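Local coordinates for protein succinate--CoA ligase subunit alpha (PDB 6MEL) that forms the alpha subunit of a bacterial succinate--CoA ligase, joining a Rossmann-type CoA-binding domain to a CoA-ligase domain, at residues 9-14 and 66-71; 56-61 and 86-91; 73-78 and 95-100; 148-153 and 205-210; 229-234 and 272-277. All blocks are in the same frame, centred on the assembly; numbering follows the deposited sequence.

Interaction 1. Residues 9-14 and 66-71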
# COMPACT_ATOMS: atom_id res chain seq x y z
N THR A 9 30.95 8.51 2.02
CA THR A 9 29.75 9.38 2.06
C THR A 9 29.46 9.78 3.52
O THR A 9 29.27 8.93 4.36
CB THR A 9 28.54 8.64 1.48
OG1 THR A 9 28.89 8.11 0.19
CG2 THR A 9 27.32 9.54 1.39
N LYS A 10 29.36 11.06 3.81
CA LYS A 10 28.97 11.53 5.13
C LYS A 10 27.45 11.48 5.29
O LYS A 10 26.73 12.03 4.45
CB LYS A 10 29.43 12.96 5.33
CG LYS A 10 30.94 13.14 5.17
CD LYS A 10 31.51 14.25 6.02
CE LYS A 10 32.33 15.23 5.22
NZ LYS A 10 31.43 16.06 4.40
N VAL A 11 27.00 10.89 6.40
CA VAL A 11 25.61 10.62 6.65
C VAL A 11 25.22 11.17 8.02
O VAL A 11 25.89 10.86 8.99
CB VAL A 11 25.34 9.10 6.64
CG1 VAL A 11 23.89 8.78 7.02
CG2 VAL A 11 25.74 8.46 5.31
N ILE A 12 24.08 11.88 8.08
CA ILE A 12 23.42 12.19 9.32
C ILE A 12 22.17 11.33 9.45
O ILE A 12 21.55 10.93 8.44
CB ILE A 12 23.06 13.68 9.42
CG1 ILE A 12 22.29 14.14 8.19
CG2 ILE A 12 24.31 14.50 9.65
CD1 ILE A 12 21.71 15.52 8.36
N VAL A 13 21.76 11.11 10.69
CA VAL A 13 20.58 10.30 10.98
C VAL A 13 19.52 11.21 11.59
O VAL A 13 19.74 11.84 12.60
CB VAL A 13 20.95 9.15 11.93
CG1 VAL A 13 19.75 8.29 12.25
CG2 VAL A 13 22.10 8.30 11.39
N GLN A 14 18.34 11.27 10.96
CA GLN A 14 17.20 11.96 11.56
C GLN A 14 16.45 10.91 12.39
O GLN A 14 16.19 9.79 11.92
CB GLN A 14 16.37 12.66 10.50
CG GLN A 14 17.07 13.84 9.82
CD GLN A 14 16.36 14.35 8.60
OE1 GLN A 14 16.87 14.23 7.48
NE2 GLN A 14 15.19 14.94 8.81
N ALA A 66 27.60 17.15 5.94
CA ALA A 66 26.88 15.96 5.39
C ALA A 66 25.86 16.40 4.33
O ALA A 66 25.25 17.44 4.49
CB ALA A 66 26.17 15.25 6.51
N ASP A 67 25.71 15.62 3.26
CA ASP A 67 24.64 15.91 2.31
C ASP A 67 23.78 14.68 2.05
O ASP A 67 22.96 14.68 1.11
CB ASP A 67 25.15 16.60 1.05
CG ASP A 67 26.10 15.80 0.20
OD1 ASP A 67 26.31 14.61 0.50
OD2 ASP A 67 26.64 16.40 -0.74
N VAL A 68 23.92 13.66 2.90
CA VAL A 68 23.08 12.50 2.85
C VAL A 68 22.46 12.29 4.23
O VAL A 68 23.15 12.38 5.20
CB VAL A 68 23.88 11.27 2.38
CG1 VAL A 68 22.99 10.05 2.30
CG2 VAL A 68 24.55 11.54 1.03
N SER A 69 21.15 12.04 4.28
CA SER A 69 20.47 11.79 5.52
C SER A 69 19.76 10.44 5.48
O SER A 69 19.17 10.02 4.45
CB SER A 69 19.50 12.90 5.82
OG SER A 69 18.89 12.67 7.08
N LEU A 70 19.74 9.79 6.64
CA LEU A 70 19.06 8.50 6.85
C LEU A 70 17.97 8.74 7.90
O LEU A 70 18.27 9.15 9.06
CB LEU A 70 20.10 7.47 7.31
CG LEU A 70 19.56 6.11 7.77
CD1 LEU A 70 18.76 5.41 6.69
CD2 LEU A 70 20.72 5.22 8.16
N ILE A 71 16.72 8.52 7.51
CA ILE A 71 15.55 8.99 8.28
C ILE A 71 14.78 7.82 8.88
O ILE A 71 14.22 6.97 8.15
CB ILE A 71 14.66 9.86 7.39
CG1 ILE A 71 15.45 11.04 6.82
CG2 ILE A 71 13.41 10.27 8.15
CD1 ILE A 71 14.64 12.03 6.03
O HOH W 1 27.42 13.62 2.41
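Gln14 and Ser69 meet at the buried end of two neighbouring parallel strands, 10-14 and 68-71, in the middle of the Rossmann-type sheet of the CoA-binding domain. Gln14 starts with CG anti to its carbonyl carbon (chi1 -68°) and then runs out extended, which carries its amide past Ile71 and level with Ser69. There Ser69 OG donates to Gln14 OE1 at 2.6 Å, in the amide plane and on a lone pair. The other half of the amide is used as well, because Gln14 NE2 donates to Ser81 O, and the flat group is therefore fixed in rotation. Between the strands the backbone pairs closely: Leu70 N reaches Ile12 O at 2.8 Å, and Gln14 N reaches Leu70 O at 2.8 Å. Branched and aliphatic residues suit both sides of such a sheet. On the side of Gln14 and Ser69, the CG2 branch of Ile12 rests on Ala66 CB at 3.7 Å; on the other, Val11 CG1 meets Leu70 CB at 4.0 Å.

The opposite end is looser and partly exposed. Here the direct backbone pairing lapses, and a water accepts from Asp67 N at 2.8 Å and donates to Lys10 O at 2.7 Å, bridging the two backbones. Even at this end one close touch remains, Thr9 CG2 near Val68 CG2 at 3.4 Å, shorter than carbons usually come, while Thr9 OG1 turns to Asn6 N. The chemistry thus changes along the contact: protein groups satisfy the buried polar amide directly, whereas solvent does part of that work where the pairing frays.

Interaction 2. Residues 56-61 and 86-91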
# COMPACT_ATOMS: atom_id res chain seq x y z
N THR A 56 18.40 20.23 14.88
CA THR A 56 17.88 20.54 13.57
C THR A 56 18.86 20.00 12.52
O THR A 56 20.10 19.94 12.75
CB THR A 56 17.68 22.04 13.36
OG1 THR A 56 18.95 22.67 13.32
CG2 THR A 56 16.86 22.68 14.46
N VAL A 57 18.32 19.64 11.35
CA VAL A 57 19.18 19.23 10.26
C VAL A 57 20.09 20.41 9.87
O VAL A 57 21.24 20.19 9.47
CB VAL A 57 18.37 18.74 9.03
CG1 VAL A 57 19.28 18.35 7.89
CG2 VAL A 57 17.47 17.56 9.41
N ALA A 58 19.57 21.64 9.90
CA ALA A 58 20.35 22.80 9.46
C ALA A 58 21.63 22.94 10.30
O ALA A 58 22.69 23.17 9.74
CB ALA A 58 19.53 24.07 9.53
N ASP A 59 21.52 22.76 11.62
CA ASP A 59 22.70 22.80 12.55
C ASP A 59 23.68 21.67 12.22
O ASP A 59 24.89 21.88 12.17
CB ASP A 59 22.28 22.66 14.01
CG ASP A 59 21.61 23.89 14.61
OD1 ASP A 59 21.69 24.94 13.99
OD2 ASP A 59 21.00 23.78 15.69
N ALA A 60 23.15 20.47 11.94
CA ALA A 60 23.98 19.32 11.63
C ALA A 60 24.75 19.55 10.33
O ALA A 60 25.94 19.21 10.23
CB ALA A 60 23.14 18.08 11.53
N VAL A 61 24.07 20.08 9.31
CA VAL A 61 24.70 20.28 7.99
C VAL A 61 25.81 21.37 8.10
O VAL A 61 26.87 21.25 7.49
CB VAL A 61 23.64 20.64 6.94
CG1 VAL A 61 24.25 21.33 5.73
CG2 VAL A 61 22.86 19.40 6.54
N ALA A 86 15.36 18.75 2.90
CA ALA A 86 15.42 19.46 1.65
C ALA A 86 15.72 20.94 1.90
O ALA A 86 16.53 21.54 1.16
CB ALA A 86 14.15 19.28 0.87
N ASP A 87 15.08 21.51 2.91
CA ASP A 87 15.31 22.91 3.25
C ASP A 87 16.78 23.17 3.64
O ASP A 87 17.32 24.20 3.33
CB ASP A 87 14.40 23.40 4.38
CG ASP A 87 14.25 24.92 4.36
OD1 ASP A 87 13.60 25.42 3.40
OD2 ASP A 87 14.78 25.59 5.31
N ALA A 88 17.44 22.21 4.28
CA ALA A 88 18.82 22.41 4.77
C ALA A 88 19.89 22.16 3.70
O ALA A 88 21.06 22.33 3.99
CB ALA A 88 19.07 21.46 5.92
N GLY A 89 19.52 21.63 2.53
CA GLY A 89 20.52 21.35 1.47
C GLY A 89 20.95 19.88 1.38
O GLY A 89 21.87 19.55 0.62
N ILE A 90 20.27 18.96 2.08
CA ILE A 90 20.52 17.53 1.84
C ILE A 90 20.24 17.17 0.38
O ILE A 90 19.28 17.64 -0.18
CB ILE A 90 19.70 16.67 2.82
CG1 ILE A 90 20.10 16.95 4.26
CG2 ILE A 90 19.82 15.19 2.48
CD1 ILE A 90 21.54 16.56 4.60
N LYS A 91 21.10 16.31 -0.21
CA LYS A 91 20.99 15.93 -1.62
C LYS A 91 20.36 14.55 -1.81
O LYS A 91 19.81 14.28 -2.85
CB LYS A 91 22.36 15.99 -2.28
CG LYS A 91 22.93 17.41 -2.37
CD LYS A 91 21.96 18.44 -2.93
CE LYS A 91 22.35 19.88 -2.66
NZ LYS A 91 21.16 20.77 -2.64
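Ala58 and Ala88 bring their CA atoms to 4.9 Å where the first turn of helix 57-64 meets the chain leaving helix 78-87, both helices belonging to the Rossmann-type CoA-binding domain. That departure is a Schellman motif: Gly89 has a positive phi of 100°, and its lack of a CB lets the backbone turn without pressing on the carbonyl oxygen of Ala88. The other helix begins with an N-cap, Thr56 OG1 accepting from Asp59 N at 3.1 Å, and the first helical N-H, that of Val57, is taken by Glu84.

Between the segments the side chains meet through carbon, mostly methyl groups. Ala88 CB points into the neighbouring helix and lies 3.7 Å from Val57 CG1 and 4.0 Å from Ala58 CA; a methyl group is small enough to let the two backbones come this close. Val57 holds CG1 anti to its backbone N (chi1 178°), and the same methyl that meets Ala88 also lies across Ile90 CG1 at 4.0 Å. Ile90 suits its place by length: its CB does not aim at the helix, but the chain bends back to bring its end there. Val57 and Ile90 both touch Ile12 of strand 10-14, which ties helix 57-64 and the loop after helix 78-87 to the sheet. One turn beyond Val57, Val61 divides its branches, with CG1 beside Ala88 O at 3.8 Å and CG2 on Ile90 CD1 at 3.7 Å.

Interaction 3. Residues 73-78 and 95-100; sequences VPAFAV and VITEHT
Thr97 OG1 donates to Val73 O at 2.6 Å, tying together two loops that leave the C-terminal ends of neighbouring parallel strands, 68-71 and 92-95, in the Rossmann-type domain. A chi1 of -52° serves both branches of Thr97: OG1 stands anti to the carbonyl carbon and reaches the Val73 oxygen, approaching 26° out of its carbonyl plane, while CG2 lies against Ala75 N at 3.5 Å. Threonine suits the spot by offering a donor and a methyl from one carbon.

Val78, where helix 78-87 begins, packs against three residues of the other loop. Its CG1, anti to the backbone N, meets Val95 CG1 at 3.7 Å; its CG2 slides past Thr97 CB at 3.7 Å; and Thr100 comes in at about a right angle, with OG1 3.4 Å from Val78 CB. Towards the exposed end, His99 takes a positive phi and its ring is covered on one face by Glu98 CG. His99 and Phe76 also pack on side chains of the partner protein chain, placing the loops at the subunit interface. Between them the small Ala75 fits against bare backbone, its CB 3.6 Å from Glu98 O and 3.4 Å from His99 O.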
# COMPACT_ATOMS: atom_id res chain seq x y z
N VAL A 73 12.44 8.56 11.58
CA VAL A 73 11.43 9.18 12.41
C VAL A 73 10.08 8.49 12.19
O VAL A 73 9.83 7.88 11.15
CB VAL A 73 11.30 10.68 12.15
CG1 VAL A 73 12.62 11.40 12.36
CG2 VAL A 73 10.68 10.94 10.76
N PRO A 74 9.16 8.58 13.17
CA PRO A 74 7.86 7.95 13.04
C PRO A 74 7.06 8.53 11.86
O PRO A 74 7.35 9.61 11.36
CB PRO A 74 7.15 8.30 14.36
CG PRO A 74 8.27 8.72 15.33
CD PRO A 74 9.32 9.34 14.43
N ALA A 75 6.05 7.79 11.45
CA ALA A 75 5.26 8.05 10.28
C ALA A 75 4.66 9.46 10.30
O ALA A 75 4.62 10.11 9.24
CB ALA A 75 4.19 7.00 10.18
N PHE A 76 4.26 9.95 11.48
CA PHE A 76 3.63 11.22 11.59
C PHE A 76 4.64 12.36 11.36
O PHE A 76 4.20 13.48 11.21
CB PHE A 76 2.88 11.39 12.92
CG PHE A 76 3.74 11.24 14.16
CD1 PHE A 76 4.58 12.26 14.57
CD2 PHE A 76 3.66 10.09 14.94
CE1 PHE A 76 5.37 12.13 15.72
CE2 PHE A 76 4.46 9.94 16.08
CZ PHE A 76 5.30 10.97 16.47
N ALA A 77 5.94 12.06 11.38
CA ALA A 77 6.99 13.07 11.31
C ALA A 77 7.71 13.03 9.95
O ALA A 77 8.55 13.90 9.65
CB ALA A 77 7.98 12.90 12.48
N VAL A 78 7.43 12.02 9.13
CA VAL A 78 8.26 11.72 7.94
C VAL A 78 8.21 12.91 6.96
O VAL A 78 9.23 13.37 6.49
CB VAL A 78 7.88 10.38 7.25
CG1 VAL A 78 8.44 10.31 5.82
CG2 VAL A 78 8.38 9.17 8.06
N VAL A 95 14.65 7.12 3.40
CA VAL A 95 13.55 7.16 4.37
C VAL A 95 13.05 5.72 4.61
O VAL A 95 12.42 5.15 3.73
CB VAL A 95 12.39 8.07 3.90
CG1 VAL A 95 11.30 8.16 4.94
CG2 VAL A 95 12.87 9.45 3.49
N ILE A 96 13.25 5.21 5.81
CA ILE A 96 12.95 3.83 6.14
C ILE A 96 11.48 3.62 6.47
O ILE A 96 10.90 2.62 6.04
CB ILE A 96 13.83 3.35 7.31
CG1 ILE A 96 15.32 3.52 6.99
CG2 ILE A 96 13.48 1.93 7.71
CD1 ILE A 96 15.77 2.90 5.69
N THR A 97 10.90 4.56 7.23
CA THR A 97 9.65 4.39 7.97
C THR A 97 8.48 4.06 7.03
O THR A 97 8.37 4.60 5.92
CB THR A 97 9.34 5.69 8.72
OG1 THR A 97 10.53 6.00 9.45
CG2 THR A 97 8.13 5.61 9.63
N GLU A 98 7.64 3.14 7.50
CA GLU A 98 6.40 2.72 6.86
C GLU A 98 5.22 3.53 7.47
O GLU A 98 5.34 4.06 8.55
CB GLU A 98 6.18 1.22 7.07
CG GLU A 98 4.98 0.66 6.28
CD GLU A 98 4.93 -0.87 6.09
OE1 GLU A 98 5.50 -1.53 7.00
OE2 GLU A 98 4.34 -1.39 5.03
N HIS A 99 4.10 3.56 6.74
CA HIS A 99 2.79 4.10 7.16
C HIS A 99 2.78 5.63 7.11
O HIS A 99 1.96 6.26 7.79
CB HIS A 99 2.31 3.52 8.51
CG HIS A 99 2.26 2.04 8.55
ND1 HIS A 99 1.57 1.30 7.58
CD2 HIS A 99 2.85 1.14 9.37
CE1 HIS A 99 1.69 0.01 7.84
NE2 HIS A 99 2.52 -0.11 8.91
N THR A 100 3.65 6.25 6.28
CA THR A 100 3.58 7.70 6.09
C THR A 100 2.29 8.04 5.33
O THR A 100 2.00 7.44 4.31
CB THR A 100 4.81 8.23 5.32
OG1 THR A 100 5.99 7.86 6.01
CG2 THR A 100 4.77 9.73 5.12

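Interaction 4. Residues 148-153 and 205-210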
# COMPACT_ATOMS: atom_id res chain seq x y z
N VAL A 148 26.60 -7.26 -9.71
CA VAL A 148 25.13 -7.20 -9.93
C VAL A 148 24.49 -6.07 -9.11
O VAL A 148 24.59 -6.03 -7.92
CB VAL A 148 24.46 -8.56 -9.66
CG1 VAL A 148 22.98 -8.51 -9.98
CG2 VAL A 148 25.13 -9.66 -10.48
N GLY A 149 23.84 -5.14 -9.81
CA GLY A 149 23.04 -4.09 -9.19
C GLY A 149 21.66 -4.64 -8.86
O GLY A 149 21.18 -5.60 -9.53
N LEU A 150 21.01 -4.05 -7.85
CA LEU A 150 19.69 -4.52 -7.37
C LEU A 150 18.79 -3.29 -7.11
O LEU A 150 19.21 -2.39 -6.41
CB LEU A 150 20.02 -5.25 -6.08
CG LEU A 150 19.07 -6.27 -5.50
CD1 LEU A 150 18.14 -6.90 -6.52
CD2 LEU A 150 19.88 -7.33 -4.75
N ILE A 151 17.58 -3.28 -7.66
CA ILE A 151 16.58 -2.26 -7.39
C ILE A 151 15.31 -2.98 -6.97
O ILE A 151 14.87 -3.82 -7.72
CB ILE A 151 16.31 -1.39 -8.63
CG1 ILE A 151 17.58 -0.82 -9.25
CG2 ILE A 151 15.32 -0.27 -8.29
CD1 ILE A 151 17.40 -0.45 -10.71
N SER A 152 14.76 -2.66 -5.79
CA SER A 152 13.64 -3.46 -5.25
C SER A 152 12.63 -2.60 -4.47
O SER A 152 13.01 -1.80 -3.62
CB SER A 152 14.18 -4.56 -4.40
OG SER A 152 13.15 -5.35 -3.85
N LYS A 153 11.35 -2.88 -4.71
CA LYS A 153 10.27 -2.28 -3.97
C LYS A 153 10.04 -3.02 -2.64
O LYS A 153 9.12 -2.61 -1.84
CB LYS A 153 8.97 -2.35 -4.76
CG LYS A 153 8.69 -1.24 -5.77
CD LYS A 153 7.39 -1.52 -6.49
CE LYS A 153 7.03 -0.41 -7.45
NZ LYS A 153 5.75 -0.70 -8.14
N VAL A 205 19.36 -6.57 -11.43
CA VAL A 205 18.11 -7.23 -11.04
C VAL A 205 17.13 -6.14 -10.58
O VAL A 205 17.43 -5.38 -9.66
CB VAL A 205 18.36 -8.25 -9.92
CG1 VAL A 205 17.06 -8.88 -9.43
CG2 VAL A 205 19.35 -9.33 -10.36
N MET A 206 15.94 -6.13 -11.17
CA MET A 206 14.86 -5.27 -10.74
C MET A 206 13.75 -6.15 -10.15
O MET A 206 13.34 -7.16 -10.75
CB MET A 206 14.34 -4.33 -11.86
CG MET A 206 13.79 -5.03 -13.07
SD MET A 206 13.19 -3.84 -14.29
CE MET A 206 11.57 -3.42 -13.65
N ILE A 207 13.34 -5.81 -8.93
CA ILE A 207 12.29 -6.53 -8.20
C ILE A 207 11.12 -5.56 -8.02
O ILE A 207 11.29 -4.50 -7.41
CB ILE A 207 12.75 -7.04 -6.82
CG1 ILE A 207 14.08 -7.79 -6.85
CG2 ILE A 207 11.65 -7.88 -6.19
CD1 ILE A 207 13.99 -9.15 -7.48
N GLY A 208 9.95 -5.93 -8.56
CA GLY A 208 8.79 -5.10 -8.47
C GLY A 208 7.66 -5.84 -7.82
O GLY A 208 7.84 -6.96 -7.32
N GLU A 209 6.50 -5.19 -7.84
CA GLU A 209 5.28 -5.77 -7.38
C GLU A 209 4.07 -5.05 -7.99
O GLU A 209 4.22 -4.04 -8.67
CB GLU A 209 5.24 -5.82 -5.85
CG GLU A 209 5.29 -4.49 -5.15
CD GLU A 209 5.61 -4.54 -3.66
OE1 GLU A 209 6.52 -5.28 -3.28
OE2 GLU A 209 4.94 -3.82 -2.88
N ILE A 210 2.90 -5.63 -7.75
CA ILE A 210 1.63 -5.09 -8.15
C ILE A 210 1.52 -3.64 -7.69
O ILE A 210 2.05 -3.24 -6.66
CB ILE A 210 0.48 -5.92 -7.57
CG1 ILE A 210 0.60 -6.09 -6.06
CG2 ILE A 210 0.37 -7.26 -8.27
CD1 ILE A 210 -0.74 -6.46 -5.41
O HOH W 2 3.70 -1.09 -6.23
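The flat groups that meet between Ile151 and Val205 are peptide units of two parallel strands, 148-152 and 203-209, at the centre of the flavodoxin-like CoA-ligase domain. The amide of Ile151 approaches Val205 O nearly along the C=O axis at 2.9 Å, and Ile207 N meets Ile151 O just as directly at 2.8 Å. At the two ends the donors come in from off the plane: Val205 N lies 28° out of the carbonyl plane of Gly149 O, and Lys153 N, 3.1 Å from Ile207 O, lies 30° out.

Leu150, Ser152, Val205 and Ile207 share one face of the sheet, where helix 156-167 packs on Leu150 and Ile207. Leu150 lies alongside Val205, pointing the same way, with its CD1 3.7 Å from Val205 CG1; Val148 CG1 meets the other branch, Val205 CG2, also at 3.7 Å. Ser152, the polar member, is small enough to fit against the helix and is satisfied there by Thr158 OG1 and Ser154 N. Ile151 and Met206 lie on the reverse face, Ile151 against helix 188-197.

Beyond the paired residues two long side chains cross. The extended Lys153 passes with CD 3.9 Å from Glu209 CG, but their charged ends part: Glu209 OE2 bonds with His247 ND1, and Lys153 NZ forms a salt bridge with Glu215. That second carboxylate also takes the backbone N-H of Glu209, so it links both segments. Such a partner would be expected to stabilise a buried ammonium, and a water accepts a further bond from Lys153 NZ at 2.8 Å.

Interaction 5. Residues 229-234 and 272-277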
# COMPACT_ATOMS: atom_id res chain seq x y z
N PRO A 229 22.36 -6.08 -19.30
CA PRO A 229 21.26 -7.00 -19.09
C PRO A 229 20.49 -6.72 -17.79
O PRO A 229 21.11 -6.41 -16.76
CB PRO A 229 21.88 -8.40 -18.98
CG PRO A 229 23.34 -8.22 -19.34
CD PRO A 229 23.66 -6.74 -19.35
N VAL A 230 19.17 -6.91 -17.86
CA VAL A 230 18.27 -6.70 -16.78
C VAL A 230 17.44 -7.97 -16.55
O VAL A 230 16.85 -8.52 -17.51
CB VAL A 230 17.34 -5.52 -17.06
CG1 VAL A 230 16.33 -5.37 -15.94
CG2 VAL A 230 18.14 -4.24 -17.26
N VAL A 231 17.41 -8.41 -15.29
CA VAL A 231 16.58 -9.48 -14.82
C VAL A 231 15.47 -8.85 -14.00
O VAL A 231 15.77 -8.02 -13.15
CB VAL A 231 17.39 -10.47 -13.97
CG1 VAL A 231 16.50 -11.49 -13.26
CG2 VAL A 231 18.46 -11.18 -14.77
N ALA A 232 14.22 -9.30 -14.20
CA ALA A 232 13.06 -8.79 -13.46
C ALA A 232 12.28 -9.93 -12.83
O ALA A 232 12.07 -10.99 -13.44
CB ALA A 232 12.15 -7.96 -14.31
N PHE A 233 11.88 -9.69 -11.58
CA PHE A 233 10.88 -10.50 -10.91
C PHE A 233 9.81 -9.52 -10.38
O PHE A 233 10.15 -8.58 -9.68
CB PHE A 233 11.44 -11.34 -9.76
CG PHE A 233 10.34 -12.06 -9.00
CD1 PHE A 233 9.71 -13.18 -9.53
CD2 PHE A 233 9.82 -11.55 -7.83
CE1 PHE A 233 8.65 -13.80 -8.88
CE2 PHE A 233 8.75 -12.15 -7.19
CZ PHE A 233 8.16 -13.27 -7.72
N ILE A 234 8.55 -9.78 -10.71
CA ILE A 234 7.44 -8.96 -10.34
C ILE A 234 6.56 -9.80 -9.42
O ILE A 234 5.91 -10.69 -9.89
CB ILE A 234 6.62 -8.46 -11.55
CG1 ILE A 234 7.49 -7.79 -12.62
CG2 ILE A 234 5.52 -7.51 -11.07
CD1 ILE A 234 8.35 -6.62 -12.11
N HIS A 272 14.95 -9.89 -19.12
CA HIS A 272 14.89 -11.30 -18.71
C HIS A 272 13.93 -11.45 -17.52
O HIS A 272 14.31 -11.26 -16.37
CB HIS A 272 16.28 -11.84 -18.32
CG HIS A 272 17.30 -11.92 -19.41
ND1 HIS A 272 17.84 -10.79 -20.00
CD2 HIS A 272 17.93 -12.97 -19.97
CE1 HIS A 272 18.76 -11.16 -20.89
NE2 HIS A 272 18.83 -12.48 -20.89
N VAL A 273 12.72 -11.92 -17.79
CA VAL A 273 11.69 -11.99 -16.81
C VAL A 273 11.71 -13.40 -16.21
O VAL A 273 11.73 -14.36 -16.92
CB VAL A 273 10.29 -11.68 -17.38
CG1 VAL A 273 9.22 -11.93 -16.34
CG2 VAL A 273 10.22 -10.25 -17.87
N VAL A 274 11.71 -13.48 -14.89
CA VAL A 274 11.73 -14.75 -14.15
C VAL A 274 10.36 -14.96 -13.53
O VAL A 274 9.86 -14.04 -12.84
CB VAL A 274 12.85 -14.66 -13.09
CG1 VAL A 274 12.79 -15.76 -12.06
CG2 VAL A 274 14.21 -14.66 -13.76
N ASP A 275 9.79 -16.17 -13.69
CA ASP A 275 8.47 -16.49 -13.17
C ASP A 275 8.58 -16.91 -11.71
O ASP A 275 7.76 -16.49 -10.88
CB ASP A 275 7.77 -17.58 -13.99
CG ASP A 275 7.39 -17.09 -15.38
OD1 ASP A 275 6.97 -15.90 -15.53
OD2 ASP A 275 7.57 -17.86 -16.32
N SER A 276 9.56 -17.75 -11.37
CA SER A 276 9.67 -18.27 -10.02
C SER A 276 10.66 -17.41 -9.26
O SER A 276 11.78 -17.23 -9.73
CB SER A 276 10.15 -19.71 -9.98
OG SER A 276 10.63 -20.04 -8.67
N PRO A 277 10.33 -16.93 -8.05
CA PRO A 277 11.27 -16.11 -7.31
C PRO A 277 12.51 -16.87 -6.82
O PRO A 277 13.44 -16.27 -6.31
CB PRO A 277 10.42 -15.66 -6.12
CG PRO A 277 9.51 -16.82 -5.89
CD PRO A 277 9.09 -17.19 -7.29
O HOH W 3 18.24 -8.10 -20.37
O HOH W 4 7.98 -12.12 -12.36
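Phe233 leans its ring on Pro277 at the end of the parallel pairing between strands 230-235 and 272-273. From CB the chain sends CG anti to the backbone N (chi1 174°), which swings the ring across to the 272-277 segment. CD1 then meets Val274 O at 3.4 Å. CE1 has Asp275 O at 3.5 Å by the ring edge, where the slightly positive ring hydrogens suit a carbonyl. At the tip CZ touches Pro277 CB at 3.7 Å, and that same carbon lies over the ring face in a CH-pi contact, 3.9 Å from the centroid. Proline suits this place because its compact, rigid ring offers a CH2 group that can lie against an aromatic face.

Before the ring the backbones are joined directly: His272 N bonds to Val230 O at 2.8 Å, Ala232 N to His272 O, and Val274 N to Ala232 O at 2.9 Å. Farther on a water takes over, accepting from Ile234 N and donating to Val274 O at 2.7 Å. The whole closes a beta-alpha-beta unit whose helix, 259-268, covers Ala232 and Val273; helix 280-288 packs on Val231 and His272 on the other face, with strand 272-273 the outermost of the sheet in this chain.

Overall arrangement
The five contacts fall into two groups, one in each domain. Interactions 1 and 2 have centres about 9 Å apart and touch: Gln14 packs on Val57, and Asp67 O probably bonds with Lys91 N. Interaction 3 lies at the C-terminal ends of strands in the same sheet, joined to interaction 1 where Ile96 N approaches Ile71 O. Interactions 4 and 5, with centres about 9 Å apart, share the second sheet, since strands 203-209 and 230-235 are neighbours in it. Between the groups, interactions 3 and 4 come nearest, their closest atoms about 8 Å apart; His247 touches both, packed on by Glu98 and hydrogen-bonded to Glu209. Interactions 2 and 5 are farthest, with centres about 39 Å apart.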